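Uncharacterized protein (Magnetospirillum magneticum, PDB 3BHW) is the BREX protein BrxA, probably part of a type 1 bacteriophage-exclusion system that blocks replication of double-stranded phage DNA without degrading it. Local coordinates at residues D80-T83 with Q84-I87; R176-G179 with E180-S183. All blocks are in the same frame, centred on the assembly; numbering follows the deposited sequence.

Contact 1: residues D80-T83 with Q84-I87; sequences DGST and QVAI
Val85 points its backbone N at the hydroxyl of Ser82, and Val85 N to Ser82 OG is a weak hydrogen bond of 3.3 Å; just before it, the Gln84 side chain bends at chi2 and its OE1 makes a weak hydrogen bond with Gln88 NE2, one helical turn on. Ser82 OG can serve as acceptor because chi1 of 68° places it between its own backbone N and carbonyl carbon, facing the start of the helix. The same oxygen rests against a methyl group, Val85 CG2, also at 3.3 Å. Ser82 is thus the N-cap of helix 83-97, its side chain taking up an amide that the first turn would otherwise leave without a main-chain acceptor, just after Gly81 has broken away from helix 72-80. Ala86 N continues the pattern with a nearly straight bond to Ser82 O (2.8 Å, N-H...O 167°), so one serine receives two successive amides, one on its hydroxyl and one on its carbonyl. Ala86 CB sits 3.2 Å from Ser82 O and also touches Leu19 and Arg23 of helix 19-31; Arg23 also hydrogen-bonds Gly81 O. Ile87 N closes the next turn on Thr83 O at 3.0 Å, and the Ile87 CG2 methyl lies 3.2 Å from Thr83 O.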
# COMPACT_ATOMS: atom_id res chain seq x y z
N ASP A 80 -1.99 12.42 -11.60
CA ASP A 80 -2.03 12.64 -13.05
C ASP A 80 -1.82 11.40 -13.89
O ASP A 80 -2.20 11.37 -15.05
CB ASP A 80 -1.02 13.71 -13.45
CG ASP A 80 -1.35 15.09 -12.86
OD1 ASP A 80 -2.55 15.40 -12.66
OD2 ASP A 80 -0.40 15.86 -12.62
N GLY A 81 -1.25 10.35 -13.32
CA GLY A 81 -0.79 9.24 -14.13
C GLY A 81 -1.91 8.32 -14.56
O GLY A 81 -3.06 8.43 -14.10
N SER A 82 -1.56 7.39 -15.44
CA SER A 82 -2.49 6.41 -15.92
C SER A 82 -2.90 5.53 -14.75
O SER A 82 -2.28 5.55 -13.68
CB SER A 82 -1.86 5.56 -17.03
OG SER A 82 -0.83 4.73 -16.49
N THR A 83 -3.93 4.75 -14.98
CA THR A 83 -4.47 3.86 -13.99
C THR A 83 -3.39 2.94 -13.38
O THR A 83 -3.26 2.86 -12.15
CB THR A 83 -5.66 3.09 -14.58
OG1 THR A 83 -6.70 4.03 -14.88
CG2 THR A 83 -6.21 2.12 -13.56
N GLN A 84 -2.62 2.26 -14.21
CA GLN A 84 -1.58 1.35 -13.70
C GLN A 84 -0.42 2.12 -13.05
O GLN A 84 0.09 1.74 -11.99
CB GLN A 84 -1.11 0.40 -14.81
CG GLN A 84 -0.02 -0.60 -14.40
CD GLN A 84 -0.58 -1.89 -13.78
OE1 GLN A 84 -0.62 -2.04 -12.55
NE2 GLN A 84 -1.01 -2.82 -14.64
N VAL A 85 0.00 3.22 -13.67
CA VAL A 85 1.11 3.97 -13.10
C VAL A 85 0.69 4.50 -11.71
O VAL A 85 1.43 4.34 -10.73
CB VAL A 85 1.63 5.10 -14.05
CG1 VAL A 85 2.67 5.93 -13.38
CG2 VAL A 85 2.22 4.50 -15.33
N ALA A 86 -0.48 5.14 -11.64
CA ALA A 86 -0.96 5.74 -10.39
C ALA A 86 -1.17 4.68 -9.31
O ALA A 86 -0.77 4.88 -8.14
CB ALA A 86 -2.26 6.58 -10.65
N ILE A 87 -1.77 3.54 -9.66
CA ILE A 87 -2.03 2.53 -8.62
C ILE A 87 -0.71 1.97 -8.06
O ILE A 87 -0.60 1.77 -6.86
CB ILE A 87 -2.94 1.40 -9.11
CG1 ILE A 87 -3.48 0.60 -7.93
CG2 ILE A 87 -2.21 0.55 -10.13
CD1 ILE A 87 -4.90 0.90 -7.61

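Contact 2: residues R176-G179 with E180-S183; sequences RISG and EVMS
Ile177 and Met182 meet at about a right angle, the CG2 methyl of the isoleucine lying 3.5 Å from Met182 SD. That methyl also touches Val181 CG1 at 3.8 Å, so a single branch of Ile177 bridges two successive helical side chains. The methionine reaches it by folding: chi1 of -63° and chi2 of -56° bring the sulfur beside the isoleucine, while its CG passes close to Ser178 O. Next to this apolar patch the polar start of helix 179-187 is capped by Ser178. Its OG accepts from Val181 N at 3.3 Å, the hallmark of a serine N-cap, and lies 3.2 Å from the methyl Val181 CG2. The carbonyl oxygen of the same residue, Ser178 O, takes Met182 N at 3.0 Å in a nearly straight bond, with an N-H...O angle of 171°. One residue further, Gly179 O receives Ser183 N at 2.9 Å, and the regular helical ladder is under way. Outward from this shell, main-chain atoms of the approach to the cap are hydrogen-bonded: Gln88 OE1 accepts from Ser178 N, its NE2 makes a weak bond to Arg176 O, and Gln198 OE1 accepts from Ile177 N. Ile197 of helix 191-197 packs against both Ile177 and Met182, Met77 of helix 72-80 touches Glu180 and Val181, and Val85 of helix 83-97 meets Ser178, setting this helix start among three others.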
# COMPACT_ATOMS: atom_id res chain seq x y z
N ARG A 176 4.76 -6.30 -13.81
CA ARG A 176 5.85 -5.39 -14.17
C ARG A 176 5.54 -4.01 -13.62
O ARG A 176 4.56 -3.40 -14.03
CB ARG A 176 6.00 -5.36 -15.71
CG ARG A 176 6.66 -4.10 -16.31
CD ARG A 176 8.18 -4.17 -16.28
NE ARG A 176 8.89 -2.91 -16.60
CZ ARG A 176 8.36 -1.78 -17.09
NH1 ARG A 176 7.06 -1.68 -17.35
NH2 ARG A 176 9.15 -0.75 -17.33
N ILE A 177 6.36 -3.54 -12.67
CA ILE A 177 6.20 -2.20 -12.13
C ILE A 177 6.71 -1.17 -13.16
O ILE A 177 7.80 -1.33 -13.75
CB ILE A 177 6.90 -1.99 -10.76
CG1 ILE A 177 6.30 -2.91 -9.67
CG2 ILE A 177 6.79 -0.58 -10.35
CD1 ILE A 177 4.80 -2.71 -9.43
N SER A 178 5.90 -0.14 -13.38
CA SER A 178 6.20 0.84 -14.38
C SER A 178 7.56 1.48 -14.13
O SER A 178 7.97 1.72 -12.99
CB SER A 178 5.12 1.91 -14.44
OG SER A 178 5.18 2.72 -13.31
N GLY A 179 8.25 1.73 -15.23
CA GLY A 179 9.56 2.33 -15.21
C GLY A 179 9.52 3.69 -14.55
O GLY A 179 10.48 4.07 -13.91
N GLU A 180 8.40 4.41 -14.69
CA GLU A 180 8.24 5.72 -14.06
C GLU A 180 8.24 5.59 -12.53
O GLU A 180 8.84 6.36 -11.82
CB GLU A 180 6.91 6.29 -14.47
CG GLU A 180 6.85 7.79 -14.54
CD GLU A 180 5.65 8.21 -15.34
OE1 GLU A 180 5.45 7.63 -16.43
OE2 GLU A 180 4.90 9.09 -14.87
N VAL A 181 7.57 4.57 -12.03
CA VAL A 181 7.54 4.40 -10.59
C VAL A 181 8.91 3.97 -10.09
O VAL A 181 9.42 4.51 -9.09
CB VAL A 181 6.45 3.39 -10.23
CG1 VAL A 181 6.68 2.86 -8.79
CG2 VAL A 181 5.07 4.07 -10.45
N MET A 182 9.50 3.00 -10.79
CA MET A 182 10.81 2.49 -10.37
C MET A 182 11.91 3.57 -10.39
O MET A 182 12.79 3.55 -9.53
CB MET A 182 11.25 1.25 -11.18
CG MET A 182 10.37 -0.01 -11.05
SD MET A 182 10.12 -0.63 -9.31
CE MET A 182 11.85 -0.63 -8.80
N SER A 183 11.85 4.47 -11.37
CA SER A 183 12.82 5.56 -11.49
C SER A 183 12.68 6.47 -10.27
O SER A 183 13.69 6.87 -9.66
CB SER A 183 12.67 6.30 -12.85
OG SER A 183 13.58 7.39 -13.02

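Overall arrangement
Contacts 1 and 2 are both serine-capped helix starts, and their centres lie about 11 Å apart on the same side of the chain's centre, although some ninety residues separate them in sequence. They touch directly through Val85: Val85 CG2 is 4.0 Å from Ser178 CB, and Val85 O is 3.7 Å from Val181 CG2. The first turn of helix 83-97 therefore packs against the cap and first turn of helix 179-187. Gln88, one turn beyond Gln84, also spans the two contacts. Contact 1 is a surface feature, whereas contact 2 is partly buried; both belong to the all-helical fold of BrxA.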